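Local coordinates for protein cytochrome c, putative (Shewanella oneidensis, PDB 1SP3) that probably acts as a respiratory tetrathionate reductase, an oxidoreductase that moves electrons through eight c-type hemes, at residues A120-L124 / A125-Q129; N177-C181 / Q182-T186; Q336-K340 / K341-F345; W362-A365 / A366-M370; T419-W423 / Q424-Y428. One frame throughout, in Å; residues are numbered along the deposited sequence.

Interaction 1 (A120-L124 / A125-Q129)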
# COMPACT_ATOMS: atom_id res chain seq x y z
N ALA A 120 -13.38 -13.06 18.19
CA ALA A 120 -14.20 -13.60 19.26
C ALA A 120 -13.34 -13.72 20.52
O ALA A 120 -12.12 -14.02 20.41
CB ALA A 120 -14.74 -14.98 18.84
N LYS A 121 -13.93 -13.49 21.70
CA LYS A 121 -13.24 -13.66 22.99
C LYS A 121 -12.31 -12.51 23.35
O LYS A 121 -11.39 -12.67 24.16
CB LYS A 121 -12.45 -15.01 23.05
CG LYS A 121 -13.34 -16.34 23.21
CD LYS A 121 -12.96 -17.43 22.14
CE LYS A 121 -12.03 -18.54 22.73
NZ LYS A 121 -10.60 -18.45 22.19
N LEU A 122 -12.52 -11.34 22.78
CA LEU A 122 -11.78 -10.18 23.27
C LEU A 122 -12.55 -9.67 24.46
O LEU A 122 -13.80 -9.83 24.56
CB LEU A 122 -11.64 -9.08 22.21
CG LEU A 122 -10.80 -9.48 20.99
CD1 LEU A 122 -10.73 -8.36 19.96
CD2 LEU A 122 -9.41 -10.05 21.40
N ASP A 123 -11.81 -9.06 25.39
CA ASP A 123 -12.47 -8.25 26.38
C ASP A 123 -12.77 -6.84 25.85
O ASP A 123 -12.02 -5.89 26.11
CB ASP A 123 -11.59 -8.18 27.61
CG ASP A 123 -12.34 -7.69 28.83
OD1 ASP A 123 -11.84 -8.02 29.96
OD2 ASP A 123 -13.39 -6.98 28.76
N LEU A 124 -13.84 -6.70 25.09
CA LEU A 124 -14.15 -5.40 24.51
C LEU A 124 -14.21 -4.26 25.52
O LEU A 124 -13.69 -3.18 25.27
CB LEU A 124 -15.42 -5.45 23.66
CG LEU A 124 -15.29 -6.29 22.37
CD1 LEU A 124 -16.65 -6.32 21.70
CD2 LEU A 124 -14.24 -5.77 21.37
N ALA A 125 -14.90 -4.47 26.64
CA ALA A 125 -15.03 -3.42 27.63
C ALA A 125 -13.68 -2.89 28.06
O ALA A 125 -13.43 -1.67 28.02
CB ALA A 125 -15.89 -3.91 28.86
N LYS A 126 -12.78 -3.82 28.35
CA LYS A 126 -11.41 -3.53 28.79
C LYS A 126 -10.59 -2.79 27.74
O LYS A 126 -9.94 -1.78 28.05
CB LYS A 126 -10.68 -4.80 29.20
CG LYS A 126 -9.42 -4.57 30.03
CD LYS A 126 -9.75 -3.90 31.42
CE LYS A 126 -10.97 -4.55 32.23
NZ LYS A 126 -10.71 -4.74 33.71
N ILE A 127 -10.68 -3.24 26.49
CA ILE A 127 -10.07 -2.50 25.39
C ILE A 127 -10.62 -1.06 25.35
O ILE A 127 -9.83 -0.11 25.28
CB ILE A 127 -10.31 -3.23 24.08
CG1 ILE A 127 -9.51 -4.57 24.10
CG2 ILE A 127 -10.05 -2.30 22.83
CD1 ILE A 127 -9.78 -5.56 22.98
N ALA A 128 -11.95 -0.90 25.36
CA ALA A 128 -12.58 0.42 25.29
C ALA A 128 -12.12 1.34 26.40
O ALA A 128 -11.93 2.50 26.15
CB ALA A 128 -14.06 0.32 25.37
N GLN A 129 -11.99 0.83 27.63
CA GLN A 129 -11.59 1.65 28.77
C GLN A 129 -10.17 2.14 28.66
O GLN A 129 -9.83 3.25 29.17
CB GLN A 129 -11.72 0.85 30.06
CG GLN A 129 -13.16 0.63 30.48
CD GLN A 129 -13.28 -0.48 31.48
OE1 GLN A 129 -14.18 -1.31 31.36
NE2 GLN A 129 -12.37 -0.51 32.48
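Asp123 caps the helix through an unusual approach: the backbone N of Lys126 reaches OD2 from well above the carboxylate plane, about 66° out of it, at 3.2 Å. The aspartate can fold back there because its CG lies anti to the backbone N (chi1 -164°), which swings the carboxylate over the first turn. Lys126 CB packs against that same group, 3.4 Å from Asp123 CG, and its bent chain carries the ammonium away, with NZ 5.1 Å from Asp123 OD1 and not in contact. The backbone of Asp123 also takes part, as its O accepts from Ile127 N at 3.0 Å, while Leu124 O takes Ala128 N at 2.9 Å. Beneath the cap, Leu122 CB meets Ile127 CD1 at 4.1 Å. Farther into the protein, Leu124 packs on Phe12 and Val18, and Ala128 touches a heme. The apolar pair, one residue before the N-cap and one four after it, fits a hydrophobic staple, here joined to an N-cap aspartate at the start of the helix.

Interaction 2 (N177-C181 / Q182-T186). With HEC (heme c), chain G.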
# COMPACT_ATOMS: atom_id res chain seq x y z
N ASN A 177 15.13 8.42 18.18
CA ASN A 177 14.08 9.41 17.91
C ASN A 177 12.67 8.88 18.24
O ASN A 177 11.84 9.69 18.60
CB ASN A 177 14.10 10.00 16.50
CG ASN A 177 15.32 10.85 16.23
OD1 ASN A 177 15.74 11.67 17.05
ND2 ASN A 177 15.90 10.65 15.05
N ASN A 178 12.43 7.57 18.10
CA ASN A 178 11.20 6.99 18.56
C ASN A 178 9.92 7.67 18.02
O ASN A 178 8.90 7.90 18.76
CB ASN A 178 11.20 7.04 20.10
CG ASN A 178 10.06 6.26 20.68
OD1 ASN A 178 9.57 6.59 21.77
ND2 ASN A 178 9.61 5.23 19.95
N PHE A 179 9.95 8.06 16.75
CA PHE A 179 8.76 8.75 16.23
C PHE A 179 7.57 7.79 16.17
O PHE A 179 7.75 6.63 15.80
CB PHE A 179 8.96 9.24 14.81
CG PHE A 179 9.76 10.48 14.68
CD1 PHE A 179 10.37 11.10 15.79
CD2 PHE A 179 9.95 11.03 13.41
CE1 PHE A 179 11.12 12.23 15.62
CE2 PHE A 179 10.70 12.13 13.24
CZ PHE A 179 11.27 12.77 14.37
N GLN A 180 6.38 8.27 16.51
CA GLN A 180 5.14 7.55 16.11
C GLN A 180 4.81 7.98 14.71
O GLN A 180 5.32 9.03 14.31
CB GLN A 180 3.96 7.95 17.03
CG GLN A 180 4.32 7.72 18.57
CD GLN A 180 4.83 6.30 18.84
OE1 GLN A 180 4.45 5.31 18.17
NE2 GLN A 180 5.67 6.19 19.85
N CYS A 181 3.89 7.29 13.99
CA CYS A 181 3.64 7.60 12.61
C CYS A 181 3.14 9.01 12.43
O CYS A 181 3.58 9.68 11.48
CB CYS A 181 2.59 6.66 12.03
SG CYS A 181 2.87 4.91 12.30
N GLN A 182 2.22 9.45 13.33
CA GLN A 182 1.66 10.80 13.27
C GLN A 182 2.66 11.88 13.64
O GLN A 182 2.34 13.02 13.44
CB GLN A 182 0.39 10.99 14.13
CG GLN A 182 0.68 10.88 15.66
CD GLN A 182 0.54 9.46 16.23
OE1 GLN A 182 0.90 8.45 15.59
NE2 GLN A 182 -0.01 9.38 17.43
N ASN A 183 3.84 11.57 14.18
CA ASN A 183 4.86 12.62 14.31
C ASN A 183 5.19 13.18 12.90
O ASN A 183 5.48 14.37 12.74
CB ASN A 183 6.09 12.01 14.89
CG ASN A 183 6.17 12.11 16.37
OD1 ASN A 183 6.64 13.15 16.86
ND2 ASN A 183 5.79 11.03 17.12
N CYS A 184 5.16 12.33 11.87
CA CYS A 184 5.25 12.90 10.53
C CYS A 184 3.88 13.10 9.84
O CYS A 184 3.66 14.07 9.12
CB CYS A 184 6.10 12.08 9.62
SG CYS A 184 7.82 11.78 10.08
N HIS A 185 3.00 12.12 10.04
CA HIS A 185 1.69 12.08 9.43
C HIS A 185 0.76 12.89 10.32
O HIS A 185 -0.12 12.32 11.00
CB HIS A 185 1.27 10.61 9.33
CG HIS A 185 1.98 9.89 8.24
ND1 HIS A 185 1.68 10.06 6.89
CD2 HIS A 185 3.04 9.05 8.29
CE1 HIS A 185 2.54 9.38 6.16
NE2 HIS A 185 3.37 8.74 6.98
N THR A 186 1.00 14.19 10.42
CA THR A 186 0.20 14.97 11.35
C THR A 186 -1.26 14.90 10.95
O THR A 186 -1.62 14.86 9.77
CB THR A 186 0.68 16.41 11.48
OG1 THR A 186 0.58 17.01 10.21
CG2 THR A 186 2.22 16.42 11.77
FE HEC G . 4.73 7.43 6.30
CHA HEC G . 4.02 7.95 2.99
CHB HEC G . 2.29 5.13 6.46
CHC HEC G . 5.68 6.70 9.59
CHD HEC G . 7.07 9.88 6.22
NA HEC G . 3.40 6.60 4.96
C1A HEC G . 3.26 7.01 3.66
C2A HEC G . 2.18 6.28 3.08
C3A HEC G . 1.71 5.48 4.03
C4A HEC G . 2.50 5.67 5.23
CMA HEC G . 0.55 4.48 3.89
CAA HEC G . 1.74 6.40 1.61
CBA HEC G . 2.68 5.42 0.84
CGA HEC G . 2.12 5.36 -0.58
O1A HEC G . 1.00 4.77 -0.73
O2A HEC G . 2.76 5.90 -1.55
NB HEC G . 4.12 6.23 7.74
C1B HEC G . 3.06 5.34 7.59
C2B HEC G . 2.93 4.56 8.79
C3B HEC G . 3.89 4.98 9.64
C4B HEC G . 4.63 6.03 9.02
CMB HEC G . 1.87 3.44 9.02
CAB HEC G . 4.20 4.40 11.07
CBB HEC G . 4.54 3.06 11.17
NC HEC G . 6.12 8.14 7.66
C1C HEC G . 6.28 7.73 8.96
C2C HEC G . 7.24 8.56 9.56
C3C HEC G . 7.64 9.45 8.61
C4C HEC G . 6.92 9.19 7.42
CMC HEC G . 7.65 8.37 11.07
CAC HEC G . 8.65 10.65 8.74
CBC HEC G . 9.87 10.46 9.38
ND HEC G . 5.43 8.71 4.87
C1D HEC G . 6.44 9.66 5.01
C2D HEC G . 6.71 10.35 3.77
C3D HEC G . 5.74 9.81 2.82
C4D HEC G . 5.02 8.75 3.55
CMD HEC G . 7.76 11.51 3.43
CAD HEC G . 5.56 10.24 1.32
CBD HEC G . 4.21 10.98 1.34
CGD HEC G . 4.31 12.45 1.67
O1D HEC G . 3.26 13.11 1.67
O2D HEC G . 5.44 13.01 1.84
O HOH W 1 1.50 5.88 15.21
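Phe179 and Asn183 lay their flat groups almost parallel, ring and amide planes 13° apart, while the two side chains cross at about a right angle. Phe179 CG sits 4.0 Å from Asn183 CB. The phenyl ring turns its edge to CBC of the heme and meets Cys184 SG obliquely, the sulfur 5.2 Å from the ring centroid. Cys181 and Cys184 point their sulfurs at the porphyrin and are bound covalently to CAB and CAC. His185 stands up between them, its ring edge near Cys181 O, and places NE2 2.0 Å from the iron; His400 supplies the other axial ligand, and ND1 is hydrogen-bonded to Ser193 O, which should limit rotation of the imidazole. Cys181 O is gripped by two donors: His185 N lies in the carbonyl plane on a lone pair at 2.9 Å, whereas Cys184 N sits above that plane at 3.1 Å. On the side of Gln182, chi1 of 67° and a bend at chi2 fold the amide back, bringing OE1 within 3.4 Å of Gln180 CB. A water links Gln182 OE1 to Cys181 N, and the NE2 end reaches Pro134 O and a propionate of another heme. Two thioether cysteines separated by two residues and followed at once by an iron-binding histidine make this the CXXCH heme-attachment motif of c-type cytochromes.

Interaction 3 (Q336-K340 / K341-F345)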
# COMPACT_ATOMS: atom_id res chain seq x y z
N GLN A 336 -1.66 -12.46 -14.09
CA GLN A 336 -3.00 -12.54 -13.53
C GLN A 336 -4.08 -12.61 -14.59
O GLN A 336 -3.83 -12.43 -15.79
CB GLN A 336 -3.21 -11.36 -12.58
CG GLN A 336 -3.51 -10.04 -13.30
CD GLN A 336 -3.41 -8.87 -12.32
OE1 GLN A 336 -2.31 -8.47 -11.85
NE2 GLN A 336 -4.52 -8.31 -12.02
N ILE A 337 -5.28 -12.89 -14.16
CA ILE A 337 -6.32 -13.35 -15.06
C ILE A 337 -7.01 -12.21 -15.81
O ILE A 337 -7.31 -11.17 -15.27
CB ILE A 337 -7.37 -14.18 -14.25
CG1 ILE A 337 -8.44 -14.81 -15.20
CG2 ILE A 337 -8.02 -13.33 -13.10
CD1 ILE A 337 -9.46 -15.81 -14.50
N TYR A 338 -7.20 -12.44 -17.12
CA TYR A 338 -7.81 -11.49 -18.00
C TYR A 338 -8.85 -12.18 -18.93
O TYR A 338 -8.78 -13.36 -19.22
CB TYR A 338 -6.75 -10.64 -18.78
CG TYR A 338 -6.22 -11.25 -20.06
CD1 TYR A 338 -6.79 -10.96 -21.31
CD2 TYR A 338 -5.12 -12.11 -20.01
CE1 TYR A 338 -6.26 -11.56 -22.52
CE2 TYR A 338 -4.60 -12.69 -21.17
CZ TYR A 338 -5.17 -12.43 -22.40
OH TYR A 338 -4.58 -13.04 -23.51
N ASP A 339 -9.84 -11.42 -19.34
CA ASP A 339 -10.87 -11.89 -20.28
C ASP A 339 -10.29 -11.95 -21.70
O ASP A 339 -9.96 -10.91 -22.30
CB ASP A 339 -12.01 -10.89 -20.24
CG ASP A 339 -13.22 -11.39 -20.99
OD1 ASP A 339 -13.14 -11.59 -22.25
OD2 ASP A 339 -14.30 -11.54 -20.37
N LYS A 340 -10.20 -13.15 -22.24
CA LYS A 340 -9.45 -13.41 -23.49
C LYS A 340 -10.15 -12.78 -24.68
O LYS A 340 -9.51 -12.50 -25.69
CB LYS A 340 -9.31 -14.92 -23.75
CG LYS A 340 -8.58 -15.22 -25.02
CD LYS A 340 -7.28 -15.96 -24.76
CE LYS A 340 -6.84 -16.94 -25.90
NZ LYS A 340 -7.95 -17.62 -26.70
N LYS A 341 -11.46 -12.54 -24.54
CA LYS A 341 -12.21 -11.87 -25.58
C LYS A 341 -12.32 -10.35 -25.46
O LYS A 341 -12.21 -9.65 -26.45
CB LYS A 341 -13.61 -12.48 -25.74
CG LYS A 341 -13.58 -13.83 -26.54
CD LYS A 341 -13.11 -13.67 -28.01
CE LYS A 341 -14.09 -14.36 -29.03
NZ LYS A 341 -14.93 -15.50 -28.45
N LEU A 342 -12.58 -9.84 -24.26
CA LEU A 342 -12.59 -8.41 -24.14
C LEU A 342 -11.11 -8.15 -23.90
O LEU A 342 -10.34 -9.04 -23.48
CB LEU A 342 -13.50 -7.98 -22.96
CG LEU A 342 -14.89 -8.65 -22.94
CD1 LEU A 342 -15.36 -8.80 -21.48
CD2 LEU A 342 -15.91 -7.80 -23.80
N ASN A 343 -10.53 -7.05 -24.16
CA ASN A 343 -9.09 -7.40 -23.69
C ASN A 343 -8.82 -6.72 -22.34
O ASN A 343 -8.16 -5.74 -22.34
CB ASN A 343 -8.01 -7.15 -24.79
CG ASN A 343 -7.75 -8.39 -25.68
OD1 ASN A 343 -7.20 -9.40 -25.24
ND2 ASN A 343 -8.15 -8.30 -26.92
N ILE A 344 -9.45 -7.17 -21.26
CA ILE A 344 -9.42 -6.52 -19.94
C ILE A 344 -9.09 -7.45 -18.80
O ILE A 344 -9.46 -8.65 -18.82
CB ILE A 344 -10.78 -5.83 -19.56
CG1 ILE A 344 -11.85 -6.90 -19.24
CG2 ILE A 344 -11.24 -4.91 -20.66
CD1 ILE A 344 -13.16 -6.29 -18.81
N PHE A 345 -8.45 -6.89 -17.75
CA PHE A 345 -8.23 -7.71 -16.55
C PHE A 345 -9.53 -7.96 -15.81
O PHE A 345 -10.39 -7.05 -15.73
CB PHE A 345 -7.18 -7.02 -15.63
CG PHE A 345 -5.77 -7.20 -16.13
CD1 PHE A 345 -5.00 -6.09 -16.49
CD2 PHE A 345 -5.22 -8.47 -16.24
CE1 PHE A 345 -3.73 -6.25 -16.96
CE2 PHE A 345 -3.90 -8.65 -16.68
CZ PHE A 345 -3.18 -7.53 -17.06
O HOH W 2 -6.82 -11.95 -26.06
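Asp339 reaches across the hairpin turn toward Leu342. Its CB lies 3.7 Å from Ile344 O, the carbonyl that accepts the backbone N of Asp339 at 2.8 Å. With CG anti to the backbone N (chi1 -170°), the carboxylate lies over the turn, where CG touches Leu342 CD1. At the tip the oxygens differ. OD1 takes Leu342 N at 2.7 Å in a nearly straight bond from 44° above the carboxylate plane, a weak bond from Lys341 N of the kind that closes an Asx turn, and Ser384 OG from outside. OD2 comes close to Leu342 CD1 and has its own hydrogen-bond partner outside the turn. Farther along, Tyr338 CB packs on Phe345 CD2 at 3.7 Å in a non-hydrogen-bonded antiparallel pair. The Tyr338 ring runs alongside Asn343, whose OD1 shares a water with Lys340 O, and Tyr338 OH bonds Ser306. Two sound donors and one weak one on OD1 would probably stabilise a charged carboxylate, making this side chain a polar tie across the turn.

Interaction 4 (W362-A365 / A366-M370)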
# COMPACT_ATOMS: atom_id res chain seq x y z
N TRP A 362 -11.44 -21.14 -12.39
CA TRP A 362 -11.30 -19.77 -12.80
C TRP A 362 -12.49 -19.19 -13.54
O TRP A 362 -12.72 -17.97 -13.45
CB TRP A 362 -10.03 -19.59 -13.65
CG TRP A 362 -8.77 -19.48 -12.87
CD1 TRP A 362 -7.70 -20.31 -12.92
CD2 TRP A 362 -8.44 -18.48 -11.91
NE1 TRP A 362 -6.72 -19.91 -12.03
CE2 TRP A 362 -7.14 -18.77 -11.42
CE3 TRP A 362 -9.11 -17.35 -11.41
CZ2 TRP A 362 -6.47 -17.96 -10.49
CZ3 TRP A 362 -8.45 -16.55 -10.44
CH2 TRP A 362 -7.15 -16.86 -10.01
N ASN A 363 -13.23 -20.00 -14.30
CA ASN A 363 -14.37 -19.46 -15.06
C ASN A 363 -15.44 -19.00 -14.10
O ASN A 363 -15.99 -17.98 -14.27
CB ASN A 363 -15.05 -20.45 -16.10
CG ASN A 363 -14.18 -20.77 -17.33
OD1 ASN A 363 -13.65 -21.91 -17.48
ND2 ASN A 363 -14.07 -19.81 -18.26
N LEU A 364 -15.77 -19.84 -13.14
CA LEU A 364 -16.71 -19.53 -12.06
C LEU A 364 -16.20 -18.32 -11.24
O LEU A 364 -16.97 -17.40 -10.96
CB LEU A 364 -16.75 -20.74 -11.13
CG LEU A 364 -17.97 -21.14 -10.25
CD1 LEU A 364 -17.62 -21.62 -8.83
CD2 LEU A 364 -19.22 -20.19 -10.29
N ALA A 365 -14.93 -18.33 -10.83
CA ALA A 365 -14.38 -17.17 -10.10
C ALA A 365 -14.49 -15.87 -10.93
O ALA A 365 -14.96 -14.85 -10.45
CB ALA A 365 -12.96 -17.44 -9.58
N ALA A 366 -14.16 -15.95 -12.21
CA ALA A 366 -14.34 -14.80 -13.12
C ALA A 366 -15.76 -14.32 -13.24
O ALA A 366 -16.03 -13.09 -13.20
CB ALA A 366 -13.82 -15.15 -14.54
N LYS A 367 -16.69 -15.28 -13.41
CA LYS A 367 -18.11 -14.95 -13.63
C LYS A 367 -18.64 -14.27 -12.36
O LYS A 367 -19.27 -13.18 -12.38
CB LYS A 367 -18.92 -16.24 -13.93
CG LYS A 367 -20.49 -16.11 -13.73
CD LYS A 367 -21.23 -17.56 -13.54
CE LYS A 367 -22.81 -17.53 -13.44
NZ LYS A 367 -23.29 -17.49 -12.03
N LEU A 368 -18.39 -14.91 -11.24
CA LEU A 368 -18.88 -14.37 -9.95
C LEU A 368 -18.22 -13.04 -9.54
O LEU A 368 -18.90 -12.19 -8.99
CB LEU A 368 -18.77 -15.41 -8.83
CG LEU A 368 -19.64 -16.69 -8.93
CD1 LEU A 368 -19.21 -17.66 -7.76
CD2 LEU A 368 -21.24 -16.35 -8.91
N GLY A 369 -16.93 -12.85 -9.86
CA GLY A 369 -16.21 -11.61 -9.55
C GLY A 369 -16.65 -10.48 -10.50
O GLY A 369 -16.78 -9.32 -10.11
N MET A 370 -16.89 -10.80 -11.76
CA MET A 370 -17.40 -9.78 -12.68
C MET A 370 -18.85 -9.35 -12.45
O MET A 370 -19.19 -8.17 -12.64
CB MET A 370 -17.20 -10.20 -14.12
CG MET A 370 -15.68 -10.40 -14.47
SD MET A 370 -14.76 -8.82 -14.49
CE MET A 370 -14.90 -8.63 -16.29
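Ala366 N donates to Trp362 O at 2.8 Å, the shortest bond between residues 362-365 and 366-370, and Ala366 CB also leans on that oxygen at 3.2 Å. The i to i+4 pattern continues with Lys367 N to Asn363 O, Leu368 N to Leu364 O and Gly369 N to Ala365 O, all at 2.9 Å. Among the side chains, Leu364 and Leu368 lie alongside each other, pointing the same way, and their methyls Leu364 CD2 and Leu368 CD1 meet at 3.6 Å. Leu364 gets there by putting CG anti to its backbone N (chi1 -152°). Leu368 CG also packs over Leu364 O at 3.4 Å. With an alanine at Leu368, the branch CD2 of Leu364 would probably lose its partner and be set free to turn. Around the helix, Trp362 stacks on Tyr356 of helix 356-359 and meets Phe389 of strand 387-397 edge to face. Asn363 ND2 bonds Tyr383 OH on the loop between helix 374-378 and that strand.

Interaction 5 (T419-W423 / Q424-Y428). With HEC (heme c), chain J.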
# COMPACT_ATOMS: atom_id res chain seq x y z
N THR A 419 26.17 0.86 -10.00
CA THR A 419 25.04 0.46 -10.87
C THR A 419 23.66 0.83 -10.34
O THR A 419 22.63 0.39 -10.92
CB THR A 419 25.00 -1.11 -10.99
OG1 THR A 419 25.32 -1.69 -9.68
CG2 THR A 419 26.11 -1.65 -12.00
N ARG A 420 23.57 1.55 -9.21
CA ARG A 420 22.22 1.89 -8.73
C ARG A 420 21.30 2.44 -9.84
O ARG A 420 20.13 2.09 -9.90
CB ARG A 420 22.36 2.87 -7.58
CG ARG A 420 22.83 2.19 -6.32
CD ARG A 420 21.71 1.36 -5.63
NE ARG A 420 22.13 0.80 -4.32
CZ ARG A 420 21.26 0.56 -3.31
NH1 ARG A 420 19.94 0.81 -3.46
NH2 ARG A 420 21.70 0.05 -2.15
N LEU A 421 21.79 3.31 -10.73
CA LEU A 421 20.85 4.05 -11.60
C LEU A 421 21.03 3.54 -13.03
O LEU A 421 22.15 3.24 -13.46
CB LEU A 421 21.11 5.53 -11.59
CG LEU A 421 20.85 6.24 -10.24
CD1 LEU A 421 20.76 7.71 -10.49
CD2 LEU A 421 19.56 5.80 -9.49
N ASP A 422 19.95 3.37 -13.76
CA ASP A 422 20.16 2.89 -15.10
C ASP A 422 20.18 4.13 -15.91
O ASP A 422 19.11 4.63 -16.28
CB ASP A 422 19.05 1.94 -15.51
CG ASP A 422 19.09 0.64 -14.68
OD1 ASP A 422 20.24 -0.00 -14.53
OD2 ASP A 422 18.01 0.19 -14.17
N TRP A 423 21.39 4.67 -16.14
CA TRP A 423 21.51 5.98 -16.82
C TRP A 423 20.62 6.15 -18.09
O TRP A 423 19.86 7.12 -18.20
CB TRP A 423 22.96 6.27 -17.12
CG TRP A 423 23.79 6.37 -15.83
CD1 TRP A 423 24.81 5.55 -15.43
CD2 TRP A 423 23.60 7.31 -14.75
NE1 TRP A 423 25.34 5.98 -14.22
CE2 TRP A 423 24.60 7.05 -13.77
CE3 TRP A 423 22.70 8.39 -14.54
CZ2 TRP A 423 24.74 7.84 -12.60
CZ3 TRP A 423 22.83 9.15 -13.37
CH2 TRP A 423 23.85 8.87 -12.43
N GLN A 424 20.69 5.21 -19.06
CA GLN A 424 19.95 5.41 -20.33
C GLN A 424 18.45 5.21 -20.10
O GLN A 424 17.66 5.88 -20.73
CB GLN A 424 20.46 4.53 -21.49
CG GLN A 424 21.80 3.92 -21.26
CD GLN A 424 22.98 4.81 -21.50
OE1 GLN A 424 23.93 4.80 -20.69
NE2 GLN A 424 22.97 5.55 -22.59
N ALA A 425 18.04 4.32 -19.21
CA ALA A 425 16.59 4.16 -19.00
C ALA A 425 16.12 5.48 -18.44
O ALA A 425 14.99 5.84 -18.64
CB ALA A 425 16.27 3.02 -17.98
N LEU A 426 16.95 6.18 -17.65
CA LEU A 426 16.54 7.45 -17.02
C LEU A 426 16.67 8.58 -18.08
O LEU A 426 16.34 9.71 -17.81
CB LEU A 426 17.42 7.81 -15.76
CG LEU A 426 17.14 6.91 -14.56
CD1 LEU A 426 18.20 7.05 -13.49
CD2 LEU A 426 15.76 7.15 -13.99
N GLY A 427 17.14 8.28 -19.28
CA GLY A 427 17.30 9.35 -20.26
C GLY A 427 18.62 10.16 -20.30
O GLY A 427 18.69 11.19 -21.04
N TYR A 428 19.61 9.72 -19.53
CA TYR A 428 20.96 10.28 -19.59
C TYR A 428 21.72 9.63 -20.74
O TYR A 428 21.45 8.49 -21.14
CB TYR A 428 21.70 10.03 -18.25
CG TYR A 428 21.14 10.94 -17.13
CD1 TYR A 428 20.16 10.47 -16.26
CD2 TYR A 428 21.57 12.27 -16.99
CE1 TYR A 428 19.64 11.28 -15.30
CE2 TYR A 428 21.04 13.08 -16.02
CZ TYR A 428 20.07 12.59 -15.20
OH TYR A 428 19.52 13.41 -14.24
FE HEC J . 26.16 12.46 -8.82
CHA HEC J . 25.47 14.34 -11.60
CHB HEC J . 29.27 13.77 -8.74
CHC HEC J . 26.72 11.15 -5.69
CHD HEC J . 23.45 10.55 -9.17
NA HEC J . 27.16 13.85 -9.96
C1A HEC J . 26.73 14.44 -11.10
C2A HEC J . 27.85 15.18 -11.70
C3A HEC J . 28.91 15.02 -10.91
C4A HEC J . 28.48 14.19 -9.79
CMA HEC J . 30.37 15.56 -11.10
CAA HEC J . 27.74 15.96 -13.04
CBA HEC J . 27.00 17.26 -12.74
CGA HEC J . 27.82 18.22 -11.87
O1A HEC J . 28.83 18.85 -12.39
O2A HEC J . 27.42 18.38 -10.66
NB HEC J . 27.71 12.46 -7.44
C1B HEC J . 28.88 13.12 -7.63
C2B HEC J . 29.66 12.98 -6.45
C3B HEC J . 28.92 12.28 -5.58
C4B HEC J . 27.71 11.93 -6.21
CMB HEC J . 31.12 13.58 -6.23
CAB HEC J . 29.31 11.95 -4.12
CBB HEC J . 29.35 12.96 -3.18
NC HEC J . 25.33 11.09 -7.65
C1C HEC J . 25.70 10.62 -6.41
C2C HEC J . 24.81 9.58 -6.00
C3C HEC J . 23.94 9.40 -6.98
C4C HEC J . 24.23 10.35 -8.04
CMC HEC J . 24.93 8.80 -4.66
CAC HEC J . 22.70 8.43 -7.15
CBC HEC J . 21.56 8.25 -6.41
ND HEC J . 24.69 12.40 -10.25
C1D HEC J . 23.57 11.62 -10.07
C2D HEC J . 22.61 12.09 -11.01
C3D HEC J . 23.24 13.24 -11.72
C4D HEC J . 24.54 13.38 -11.19
CMD HEC J . 21.18 11.57 -11.23
CAD HEC J . 22.63 14.10 -12.82
CBD HEC J . 22.14 15.42 -12.16
CGD HEC J . 21.56 16.25 -13.26
O1D HEC J . 20.79 15.78 -14.12
O2D HEC J . 21.88 17.42 -13.32
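From Trp423 to Tyr428 the backbone closes a single turn: Tyr428 N donates to Trp423 O at 2.9 Å, and Gly427 N to Gln424 O inside it. This nested pair, with Gly427 in the left-handed region (phi 88°), is a Schellman motif, and the segment from Gln424 to Gly427 is a type I turn. Overlapping it, Leu426 N bonds Asp422 O, one residue earlier than the motif, at 3.0 Å. The two aromatic side chains meet T-shaped: the edge of Trp423 points at the face of Tyr428, ring centroids 5.5 Å apart and planes at 87°, with Trp423 CE3 3.7 Å from Tyr428 CD1. The other end of that indole edge touches the heme, CZ3 of Trp423 lying 3.6 Å from heme CMD. Leu421 CB and Leu426 CD1 add an apolar touch at 3.8 Å. Tyr428 OH donates to heme O1D at 2.7 Å, O1D lying near the plane of the tyrosine ring. A phenylalanine in place of Tyr428 would probably leave that propionate oxygen without this donor. Beside heme 8, whose iron ligand His415 meets Trp423, the contact thus joins an apolar wall to a propionate that is probably charged and held by the tyrosine.

The five contacts follow one another in series from the N terminus, and none nests in or crosses another. Interaction 1 closes a loop onto helix 124-129 beside the first heme. Interaction 2 leads a loop into helix 181-184 and its heme, about 27 Å away between centres. Interaction 3 closes the hairpin of strands 325-339 and 344-345 in the mixed sheet, and interaction 4 lies along helix 362-372, which packs against that hairpin. These two touch, Ile337 CD1 meeting Trp362 CE3 at 3.5 Å. Interaction 5 closes a turn near the C terminus at another heme, about 54 Å between centres from interaction 1 and across the chain's centre.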